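Local atomic coordinates of malate dehydrogenase (Entamoeba histolytica, PDB entry 3I0P), a protein that probably catalyses the NAD-dependent interconversion of malate and oxaloacetate. Residues A[50-55]-A[342-347]; A[54-59]-A[352-357]. All coordinates share one frame; numbering follows the deposited sequence.

Contact 1 of 2, residues A[50-55]-A[342-347]; sequences HGIQRF and DDLPLV. With NAD (nicotinamide-adenine-dinucleotide), chain B.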
ATOM      1  N   HIS A  50      -6.562  14.003 -16.080  1.00 25.67           N
ATOM      2  CA  HIS A  50      -6.451  14.809 -14.858  1.00 25.28           C
ATOM      3  C   HIS A  50      -5.864  16.214 -14.997  1.00 25.03           C
ATOM      4  O   HIS A  50      -5.603  16.879 -13.987  1.00 24.89           O
ATOM      5  CB  HIS A  50      -5.739  14.012 -13.758  1.00 24.88           C
ATOM      6  CG  HIS A  50      -6.596  12.951 -13.149  1.00 24.89           C
ATOM      7  ND1 HIS A  50      -6.522  11.626 -13.523  1.00 25.93           N
ATOM      8  CD2 HIS A  50      -7.574  13.024 -12.215  1.00 25.32           C
ATOM      9  CE1 HIS A  50      -7.403  10.925 -12.831  1.00 24.94           C
ATOM     10  NE2 HIS A  50      -8.058  11.750 -12.033  1.00 24.98           N
ATOM     11  N   GLY A  51      -5.674  16.659 -16.240  1.00 24.96           N
ATOM     12  CA  GLY A  51      -5.218  18.027 -16.534  1.00 24.83           C
ATOM     13  C   GLY A  51      -6.212  18.766 -17.410  1.00 24.65           C
ATOM     14  O   GLY A  51      -7.414  18.726 -17.155  1.00 24.69           O
ATOM     15  N   ILE A  52      -5.711  19.411 -18.462  1.00 24.59           N
ATOM     16  CA  ILE A  52      -6.531  20.226 -19.375  1.00 24.42           C
ATOM     17  C   ILE A  52      -7.800  19.539 -19.919  1.00 24.74           C
ATOM     18  O   ILE A  52      -8.829  20.188 -20.078  1.00 24.67           O
ATOM     19  CB  ILE A  52      -5.656  20.873 -20.517  1.00 24.34           C
ATOM     20  CG1 ILE A  52      -6.420  21.952 -21.297  1.00 23.65           C
ATOM     21  CG2 ILE A  52      -5.083  19.823 -21.451  1.00 23.66           C
ATOM     22  CD1 ILE A  52      -6.840  23.160 -20.482  1.00 22.52           C
ATOM     23  N   GLN A  53      -7.737  18.233 -20.185  1.00 25.15           N
ATOM     24  CA  GLN A  53      -8.883  17.500 -20.766  1.00 25.41           C
ATOM     25  C   GLN A  53     -10.058  17.396 -19.801  1.00 25.66           C
ATOM     26  O   GLN A  53     -11.122  16.860 -20.139  1.00 25.46           O
ATOM     27  CB  GLN A  53      -8.461  16.115 -21.255  1.00 25.24           C
ATOM     28  CG  GLN A  53      -7.475  16.179 -22.402  1.00 25.96           C
ATOM     29  CD  GLN A  53      -7.050  14.816 -22.921  1.00 27.56           C
ATOM     30  OE1 GLN A  53      -5.874  14.608 -23.251  1.00 27.98           O
ATOM     31  NE2 GLN A  53      -8.000  13.880 -23.006  1.00 27.93           N
ATOM     32  N   ARG A  54      -9.860  17.948 -18.610  1.00 25.86           N
ATOM     33  CA  ARG A  54     -10.839  17.886 -17.549  1.00 26.25           C
ATOM     34  C   ARG A  54     -10.958  19.260 -16.908  1.00 25.85           C
ATOM     35  O   ARG A  54     -11.697  19.450 -15.952  1.00 25.96           O
ATOM     36  CB  ARG A  54     -10.377  16.851 -16.528  1.00 26.67           C
ATOM     37  CG  ARG A  54     -11.476  16.024 -15.895  1.00 29.83           C
ATOM     38  CD  ARG A  54     -12.485  15.462 -16.905  1.00 34.24           C
ATOM     39  NE  ARG A  54     -11.934  14.379 -17.711  1.00 37.86           N
ATOM     40  CZ  ARG A  54     -12.516  13.905 -18.809  1.00 40.60           C
ATOM     41  NH1 ARG A  54     -13.665  14.429 -19.220  1.00 42.61           N
ATOM     42  NH2 ARG A  54     -11.957  12.912 -19.500  1.00 41.00           N
ATOM     43  N   PHE A  55     -10.232  20.225 -17.456  1.00 25.59           N
ATOM     44  CA  PHE A  55     -10.180  21.571 -16.912  1.00 25.52           C
ATOM     45  C   PHE A  55     -11.566  22.181 -16.814  1.00 25.91           C
ATOM     46  O   PHE A  55     -11.979  22.618 -15.735  1.00 26.11           O
ATOM     47  CB  PHE A  55      -9.268  22.448 -17.777  1.00 25.46           C
ATOM     48  CG  PHE A  55      -9.051  23.832 -17.245  1.00 24.11           C
ATOM     49  CD1 PHE A  55      -8.613  24.034 -15.940  1.00 23.32           C
ATOM     50  CD2 PHE A  55      -9.246  24.933 -18.065  1.00 23.19           C
ATOM     51  CE1 PHE A  55      -8.398  25.315 -15.450  1.00 22.89           C
ATOM     52  CE2 PHE A  55      -9.033  26.215 -17.596  1.00 23.17           C
ATOM     53  CZ  PHE A  55      -8.600  26.412 -16.285  1.00 23.27           C
ATOM     54  N   ASP A 342       1.477  18.618 -26.584  1.00 27.69           N
ATOM     55  CA  ASP A 342       0.497  17.622 -26.170  1.00 27.12           C
ATOM     56  C   ASP A 342      -0.607  17.546 -27.225  1.00 26.84           C
ATOM     57  O   ASP A 342      -1.169  18.560 -27.627  1.00 26.64           O
ATOM     58  CB  ASP A 342      -0.067  18.034 -24.801  1.00 27.05           C
ATOM     59  CG  ASP A 342      -0.925  16.950 -24.136  1.00 27.35           C
ATOM     60  OD1 ASP A 342      -1.031  15.810 -24.645  1.00 26.97           O
ATOM     61  OD2 ASP A 342      -1.502  17.262 -23.070  1.00 26.93           O
ATOM     62  N   ASP A 343      -0.891  16.342 -27.697  1.00 26.87           N
ATOM     63  CA  ASP A 343      -1.942  16.146 -28.681  1.00 27.07           C
ATOM     64  C   ASP A 343      -3.308  16.036 -28.005  1.00 26.89           C
ATOM     65  O   ASP A 343      -3.672  14.988 -27.471  1.00 26.87           O
ATOM     66  CB  ASP A 343      -1.653  14.909 -29.527  1.00 27.23           C
ATOM     67  CG  ASP A 343      -0.389  15.045 -30.349  1.00 28.66           C
ATOM     68  OD1 ASP A 343      -0.251  16.012 -31.136  1.00 29.94           O
ATOM     69  OD2 ASP A 343       0.475  14.167 -30.214  1.00 30.82           O
ATOM     70  N   LEU A 344      -4.062  17.126 -28.038  1.00 26.98           N
ATOM     71  CA  LEU A 344      -5.361  17.192 -27.374  1.00 27.37           C
ATOM     72  C   LEU A 344      -6.508  16.826 -28.310  1.00 28.03           C
ATOM     73  O   LEU A 344      -6.511  17.235 -29.479  1.00 28.18           O
ATOM     74  CB  LEU A 344      -5.595  18.589 -26.794  1.00 26.93           C
ATOM     75  CG  LEU A 344      -4.512  19.152 -25.872  1.00 26.68           C
ATOM     76  CD1 LEU A 344      -4.897  20.534 -25.372  1.00 24.87           C
ATOM     77  CD2 LEU A 344      -4.252  18.196 -24.707  1.00 25.76           C
ATOM     78  N   PRO A 345      -7.486  16.049 -27.804  1.00 28.60           N
ATOM     79  CA  PRO A 345      -8.704  15.756 -28.560  1.00 28.69           C
ATOM     80  C   PRO A 345      -9.419  17.034 -28.964  1.00 28.92           C
ATOM     81  O   PRO A 345      -9.172  18.093 -28.379  1.00 28.71           O
ATOM     82  CB  PRO A 345      -9.561  14.989 -27.555  1.00 28.69           C
ATOM     83  CG  PRO A 345      -8.580  14.346 -26.653  1.00 28.98           C
ATOM     84  CD  PRO A 345      -7.454  15.325 -26.517  1.00 28.60           C
ATOM     85  N   LEU A 346     -10.295  16.917 -29.961  1.00 29.55           N
ATOM     86  CA  LEU A 346     -11.055  18.038 -30.513  1.00 29.69           C
ATOM     87  C   LEU A 346     -12.017  18.641 -29.495  1.00 29.22           C
ATOM     88  O   LEU A 346     -12.202  19.859 -29.452  1.00 29.13           O
ATOM     89  CB  LEU A 346     -11.842  17.576 -31.734  1.00 30.35           C
ATOM     90  CG  LEU A 346     -11.894  18.564 -32.911  1.00 32.84           C
ATOM     91  CD1 LEU A 346     -10.692  18.329 -33.872  1.00 32.77           C
ATOM     92  CD2 LEU A 346     -13.268  18.507 -33.660  1.00 33.44           C
ATOM     93  N   VAL A 347     -12.620  17.787 -28.670  1.00 28.80           N
ATOM     94  CA  VAL A 347     -13.504  18.256 -27.595  1.00 28.20           C
ATOM     95  C   VAL A 347     -12.782  19.229 -26.657  1.00 27.63           C
ATOM     96  O   VAL A 347     -13.357  20.238 -26.263  1.00 27.78           O
ATOM     97  CB  VAL A 347     -14.200  17.073 -26.822  1.00 28.34           C
ATOM     98  CG1 VAL A 347     -13.187  16.192 -26.084  1.00 28.21           C
ATOM     99  CG2 VAL A 347     -15.271  17.598 -25.865  1.00 28.40           C
TER
HETATM  100  PA  NAD B 401      -2.150   3.243 -13.719  1.00 21.42           P
HETATM  101  O1A NAD B 401      -1.991   4.097 -14.954  1.00 22.92           O
HETATM  102  O2A NAD B 401      -2.811   1.909 -13.855  1.00 22.83           O
HETATM  103  O5B NAD B 401      -0.673   3.051 -13.113  1.00 23.53           O
HETATM  104  C5B NAD B 401       0.175   4.196 -12.911  1.00 23.70           C
HETATM  105  C4B NAD B 401       1.384   3.881 -12.019  1.00 24.76           C
HETATM  106  O4B NAD B 401       1.924   2.581 -12.288  1.00 26.17           O
HETATM  107  C3B NAD B 401       2.535   4.839 -12.246  1.00 24.91           C
HETATM  108  O3B NAD B 401       3.258   4.978 -11.011  1.00 24.87           O
HETATM  109  C2B NAD B 401       3.392   4.136 -13.276  1.00 25.60           C
HETATM  110  O2B NAD B 401       4.756   4.550 -13.199  1.00 26.47           O
HETATM  111  C1B NAD B 401       3.237   2.688 -12.858  1.00 26.99           C
HETATM  112  N9A NAD B 401       3.395   1.695 -13.960  1.00 28.08           N
HETATM  113  C8A NAD B 401       2.628   1.568 -15.053  1.00 27.82           C
HETATM  114  N7A NAD B 401       3.089   0.526 -15.779  1.00 28.28           N
HETATM  115  C5A NAD B 401       4.149  -0.006 -15.125  1.00 28.79           C
HETATM  116  C6A NAD B 401       5.020  -1.073 -15.370  1.00 29.03           C
HETATM  117  N6A NAD B 401       4.899  -1.836 -16.483  1.00 29.09           N
HETATM  118  N1A NAD B 401       6.013  -1.344 -14.489  1.00 28.84           N
HETATM  119  C2A NAD B 401       6.165  -0.606 -13.381  1.00 28.63           C
HETATM  120  N3A NAD B 401       5.341   0.418 -13.120  1.00 29.25           N
HETATM  121  C4A NAD B 401       4.330   0.738 -13.976  1.00 28.66           C
HETATM  122  O3  NAD B 401      -2.857   4.084 -12.520  1.00 23.10           O
HETATM  123  PN  NAD B 401      -4.396   4.603 -12.411  1.00 21.48           P
HETATM  124  O1N NAD B 401      -5.033   3.868 -11.255  1.00 22.40           O
HETATM  125  O2N NAD B 401      -5.051   4.605 -13.770  1.00 22.63           O
HETATM  126  O5D NAD B 401      -4.242   6.137 -11.975  1.00 21.69           O
HETATM  127  C5D NAD B 401      -3.947   7.152 -12.940  1.00 21.66           C
HETATM  128  C4D NAD B 401      -4.013   8.534 -12.294  1.00 20.44           C
HETATM  129  O4D NAD B 401      -5.339   8.810 -11.835  1.00 21.02           O
HETATM  130  C3D NAD B 401      -3.105   8.646 -11.076  1.00 19.71           C
HETATM  131  O3D NAD B 401      -2.233   9.767 -11.279  1.00 18.42           O
HETATM  132  C2D NAD B 401      -4.043   8.828  -9.883  1.00 18.98           C
HETATM  133  O2D NAD B 401      -3.573   9.711  -8.849  1.00 18.97           O
HETATM  134  C1D NAD B 401      -5.265   9.425 -10.544  1.00 19.70           C
HETATM  135  N1N NAD B 401      -6.473   9.221  -9.748  1.00 20.08           N
HETATM  136  C2N NAD B 401      -6.945  10.262  -9.026  1.00 19.86           C
HETATM  137  C3N NAD B 401      -8.099  10.115  -8.251  1.00 20.20           C
HETATM  138  C7N NAD B 401      -8.638  11.260  -7.440  1.00 20.23           C
HETATM  139  O7N NAD B 401      -9.654  11.089  -6.778  1.00 20.91           O
HETATM  140  N7N NAD B 401      -8.004  12.430  -7.459  1.00 18.39           N
HETATM  141  C4N NAD B 401      -8.755   8.881  -8.234  1.00 20.56           C
HETATM  142  C5N NAD B 401      -8.239   7.818  -8.983  1.00 20.81           C
HETATM  143  C6N NAD B 401      -7.086   8.019  -9.742  1.00 19.98           C
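Gln53 and Leu344 bring the two backbones nearest, 7.5 Å between their CA atoms, where the turn ahead of helix 55-64 faces the short strand 342-345; no hydrogen bond crosses, so side chains alone bridge the gap. Ile52 and Leu344 meet at about a right angle, methyl to methyl: Ile52 CG2 lies 3.7 Å from Leu344 CD2. With CG1 anti to the backbone N (chi1 -168°), Ile52 turns the longer branch away and leaves CG2 to do the touching. Gln53 lays its amide across the ring of Pro345, Gln53 CD sitting 3.7 Å from Pro345 CD. The amide nitrogen is as near on the same ring, Gln53 NE2 to Pro345 CG at 3.7 Å, so this polar group makes van der Waals contact here.

The loop folds back on itself through a bond from Arg54 N to Gly51 O, 3.0 Å, and another from Phe55 N to Ile52 O, just where the helix starts. Strand 342-345 pairs antiparallel with strand 6-9, so the contact sets the loop against a two-stranded sheet made from both ends of the chain. Ile52 also rests on Ile14 and Met18 of helix 11-24, while Arg197 of helix 189-197 touches both Gln53 and Pro345.

At the start of segment 50-55, His50 belongs to the NAD pocket. Its CE1 approaches the ribose oxygen O4D of NAD at 3.1 Å, obliquely to the imidazole, and its NE2 comes 3.5 Å from C2N of the nicotinamide ring.

Contact 2 of 2, residues A[54-59]-A[352-357]; sequences RFKTVY and MKELSS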
ATOM      1  N   ARG A  54      -9.860  17.948 -18.610  1.00 25.86           N
ATOM      2  CA  ARG A  54     -10.839  17.886 -17.549  1.00 26.25           C
ATOM      3  C   ARG A  54     -10.958  19.260 -16.908  1.00 25.85           C
ATOM      4  O   ARG A  54     -11.697  19.450 -15.952  1.00 25.96           O
ATOM      5  CB  ARG A  54     -10.377  16.851 -16.528  1.00 26.67           C
ATOM      6  CG  ARG A  54     -11.476  16.024 -15.895  1.00 29.83           C
ATOM      7  CD  ARG A  54     -12.485  15.462 -16.905  1.00 34.24           C
ATOM      8  NE  ARG A  54     -11.934  14.379 -17.711  1.00 37.86           N
ATOM      9  CZ  ARG A  54     -12.516  13.905 -18.809  1.00 40.60           C
ATOM     10  NH1 ARG A  54     -13.665  14.429 -19.220  1.00 42.61           N
ATOM     11  NH2 ARG A  54     -11.957  12.912 -19.500  1.00 41.00           N
ATOM     12  N   PHE A  55     -10.232  20.225 -17.456  1.00 25.59           N
ATOM     13  CA  PHE A  55     -10.180  21.571 -16.912  1.00 25.52           C
ATOM     14  C   PHE A  55     -11.566  22.181 -16.814  1.00 25.91           C
ATOM     15  O   PHE A  55     -11.979  22.618 -15.735  1.00 26.11           O
ATOM     16  CB  PHE A  55      -9.268  22.448 -17.777  1.00 25.46           C
ATOM     17  CG  PHE A  55      -9.051  23.832 -17.245  1.00 24.11           C
ATOM     18  CD1 PHE A  55      -8.613  24.034 -15.940  1.00 23.32           C
ATOM     19  CD2 PHE A  55      -9.246  24.933 -18.065  1.00 23.19           C
ATOM     20  CE1 PHE A  55      -8.398  25.315 -15.450  1.00 22.89           C
ATOM     21  CE2 PHE A  55      -9.033  26.215 -17.596  1.00 23.17           C
ATOM     22  CZ  PHE A  55      -8.600  26.412 -16.285  1.00 23.27           C
ATOM     23  N   LYS A  56     -12.290  22.185 -17.934  1.00 26.11           N
ATOM     24  CA  LYS A  56     -13.600  22.823 -17.987  1.00 26.39           C
ATOM     25  C   LYS A  56     -14.656  22.189 -17.065  1.00 26.48           C
ATOM     26  O   LYS A  56     -15.258  22.889 -16.238  1.00 26.52           O
ATOM     27  CB  LYS A  56     -14.137  22.917 -19.414  1.00 26.33           C
ATOM     28  CG  LYS A  56     -15.242  23.951 -19.512  1.00 27.01           C
ATOM     29  CD  LYS A  56     -16.016  23.888 -20.807  1.00 28.73           C
ATOM     30  CE  LYS A  56     -17.384  24.565 -20.632  1.00 29.91           C
ATOM     31  NZ  LYS A  56     -18.372  23.701 -19.917  1.00 28.76           N
ATOM     32  N   THR A  57     -14.884  20.884 -17.214  1.00 26.17           N
ATOM     33  CA  THR A  57     -15.991  20.231 -16.509  1.00 25.90           C
ATOM     34  C   THR A  57     -15.717  19.967 -15.027  1.00 25.23           C
ATOM     35  O   THR A  57     -16.630  20.065 -14.208  1.00 25.54           O
ATOM     36  CB  THR A  57     -16.415  18.918 -17.178  1.00 25.97           C
ATOM     37  OG1 THR A  57     -15.309  18.013 -17.182  1.00 27.75           O
ATOM     38  CG2 THR A  57     -16.881  19.164 -18.617  1.00 26.28           C
ATOM     39  N   VAL A  58     -14.474  19.648 -14.677  1.00 24.26           N
ATOM     40  CA  VAL A  58     -14.164  19.240 -13.302  1.00 23.29           C
ATOM     41  C   VAL A  58     -13.760  20.417 -12.407  1.00 23.05           C
ATOM     42  O   VAL A  58     -13.859  20.338 -11.179  1.00 22.93           O
ATOM     43  CB  VAL A  58     -13.153  18.046 -13.275  1.00 23.13           C
ATOM     44  CG1 VAL A  58     -12.674  17.714 -11.868  1.00 21.59           C
ATOM     45  CG2 VAL A  58     -13.795  16.824 -13.913  1.00 22.29           C
ATOM     46  N   TYR A  59     -13.347  21.518 -13.024  1.00 22.68           N
ATOM     47  CA  TYR A  59     -12.918  22.689 -12.261  1.00 22.45           C
ATOM     48  C   TYR A  59     -13.719  23.963 -12.566  1.00 22.49           C
ATOM     49  O   TYR A  59     -14.397  24.486 -11.674  1.00 22.06           O
ATOM     50  CB  TYR A  59     -11.400  22.889 -12.372  1.00 21.99           C
ATOM     51  CG  TYR A  59     -10.658  21.657 -11.899  1.00 22.38           C
ATOM     52  CD1 TYR A  59     -10.532  21.375 -10.535  1.00 21.41           C
ATOM     53  CD2 TYR A  59     -10.126  20.738 -12.814  1.00 21.46           C
ATOM     54  CE1 TYR A  59      -9.878  20.226 -10.099  1.00 20.71           C
ATOM     55  CE2 TYR A  59      -9.470  19.589 -12.378  1.00 20.01           C
ATOM     56  CZ  TYR A  59      -9.344  19.346 -11.022  1.00 20.46           C
ATOM     57  OH  TYR A  59      -8.701  18.212 -10.585  1.00 20.49           O
ATOM     58  N   MET A 352     -11.523  24.716 -24.760  1.00 30.04           N
ATOM     59  CA  MET A 352     -10.559  25.811 -24.556  1.00 30.69           C
ATOM     60  C   MET A 352     -11.004  27.078 -25.280  1.00 31.38           C
ATOM     61  O   MET A 352     -11.008  28.164 -24.697  1.00 31.26           O
ATOM     62  CB  MET A 352      -9.147  25.410 -24.994  1.00 30.24           C
ATOM     63  CG  MET A 352      -8.496  24.360 -24.108  1.00 30.00           C
ATOM     64  SD  MET A 352      -6.911  23.727 -24.727  1.00 29.15           S
ATOM     65  CE  MET A 352      -5.827  25.138 -24.512  1.00 29.10           C
ATOM     66  N   LYS A 353     -11.387  26.921 -26.547  1.00 32.58           N
ATOM     67  CA  LYS A 353     -11.930  28.014 -27.357  1.00 33.73           C
ATOM     68  C   LYS A 353     -13.102  28.702 -26.660  1.00 33.99           C
ATOM     69  O   LYS A 353     -13.153  29.930 -26.588  1.00 34.00           O
ATOM     70  CB  LYS A 353     -12.360  27.501 -28.736  1.00 34.02           C
ATOM     71  CG  LYS A 353     -11.242  27.429 -29.766  1.00 35.34           C
ATOM     72  CD  LYS A 353     -11.658  26.536 -30.932  1.00 38.66           C
ATOM     73  CE  LYS A 353     -11.094  27.033 -32.257  1.00 40.83           C
ATOM     74  NZ  LYS A 353     -11.566  28.429 -32.553  1.00 42.74           N
ATOM     75  N   GLU A 354     -14.022  27.903 -26.125  1.00 34.61           N
ATOM     76  CA  GLU A 354     -15.172  28.431 -25.405  1.00 35.57           C
ATOM     77  C   GLU A 354     -14.765  29.279 -24.192  1.00 35.31           C
ATOM     78  O   GLU A 354     -15.268  30.393 -24.022  1.00 35.54           O
ATOM     79  CB  GLU A 354     -16.115  27.304 -24.997  1.00 36.07           C
ATOM     80  CG  GLU A 354     -17.545  27.772 -24.733  1.00 39.50           C
ATOM     81  CD  GLU A 354     -18.444  26.682 -24.138  1.00 44.02           C
ATOM     82  OE1 GLU A 354     -17.932  25.582 -23.784  1.00 45.39           O
ATOM     83  OE2 GLU A 354     -19.670  26.932 -24.026  1.00 45.15           O
ATOM     84  N   LEU A 355     -13.846  28.759 -23.373  1.00 34.88           N
ATOM     85  CA  LEU A 355     -13.301  29.503 -22.227  1.00 34.37           C
ATOM     86  C   LEU A 355     -12.552  30.772 -22.644  1.00 34.26           C
ATOM     87  O   LEU A 355     -12.687  31.819 -22.012  1.00 34.23           O
ATOM     88  CB  LEU A 355     -12.386  28.611 -21.382  1.00 34.13           C
ATOM     89  CG  LEU A 355     -13.006  27.338 -20.807  1.00 33.64           C
ATOM     90  CD1 LEU A 355     -11.917  26.350 -20.442  1.00 33.62           C
ATOM     91  CD2 LEU A 355     -13.911  27.628 -19.616  1.00 32.58           C
ATOM     92  N   SER A 356     -11.763  30.666 -23.707  1.00 34.16           N
ATOM     93  CA  SER A 356     -11.086  31.819 -24.312  1.00 34.15           C
ATOM     94  C   SER A 356     -12.072  32.938 -24.659  1.00 34.23           C
ATOM     95  O   SER A 356     -11.848  34.109 -24.337  1.00 33.80           O
ATOM     96  CB  SER A 356     -10.355  31.375 -25.577  1.00 33.81           C
ATOM     97  OG  SER A 356      -9.777  32.481 -26.221  1.00 33.26           O
ATOM     98  N   SER A 357     -13.162  32.535 -25.313  1.00 34.52           N
ATOM     99  CA  SER A 357     -14.255  33.404 -25.729  1.00 34.82           C
ATOM    100  C   SER A 357     -14.939  34.093 -24.539  1.00 34.53           C
ATOM    101  O   SER A 357     -15.046  35.322 -24.505  1.00 34.66           O
ATOM    102  CB  SER A 357     -15.276  32.564 -26.504  1.00 35.07           C
ATOM    103  OG  SER A 357     -16.033  33.360 -27.393  1.00 36.42           O
TER
HETATM  104  O   HOH W   1     -20.397  26.050 -20.956  1.00 31.01           O
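Leu355 reaches between two neighbours on helix 55-64, giving one methyl to each. Its CD1 meets the ring of Phe55 obliquely, 3.8 Å from Phe55 CD2, and its CD2 lies 3.9 Å from Lys56 CG, against the aliphatic part of that side chain. Farther out along Lys56, Glu354 crosses the outer part of the chain obliquely, with Glu354 OE1 3.4 Å from Lys56 CE. The amine itself swings past: Lys56 runs extended as far as CE and then bends (chi4 -78°), which leaves Lys56 NZ 4.3 Å from Glu354 OE1, too far for a salt bridge. A water links the two groups, donating to Glu354 OE2 at 3.3 Å and accepting a weak bond from Lys56 NZ.

The short helical segments behind these side chains run 72° apart in direction, their axes 11.2 Å from each other at closest approach. Helix 55-64 opens with a wider pi-type turn over 55-59, though Tyr59 N still makes the i+4 to i bond of an alpha turn to Phe55 O, 3.2 Å. Around the apolar half, Phe55 packs on Met18 and Val21 of helix 11-24 and on Leu39 of helix 29-45, and Leu355 touches Phe17 and Ile60, so the pair belongs to a helical cluster built largely from the N-terminal part of the chain and closed by helix 346-359. Asp61 holds Lys56 NZ in a salt bridge within helix 55-64. With that amine already paired, the attraction between Lys56 and Glu354 is probably secondary, and van der Waals contact of Leu355 with Phe55 and the lysine chain joins the two helices more directly.

From the N terminus, the chain passes through strand 6-9 and helices 11-24 and 29-45 before the loop and helix start that serve both contacts, which share Arg54 and Phe55. It then runs through the large mixed sheet and its helices and returns near the C terminus. Contact 1 closes a loop of 286 intervening residues at strand 342-345; contact 2, starting and ending slightly later, closes one of 292, so the two spans overlap in staggered order. Their centres lie 10 Å apart, and Met352 bridges them: its SD is 3.8 Å from Leu344 CD1 and 3.9 Å from Ile52 CG1. Together they tie strand 342-345 and helix 346-359 to the loop at 50-55 and the start of helix 55-64.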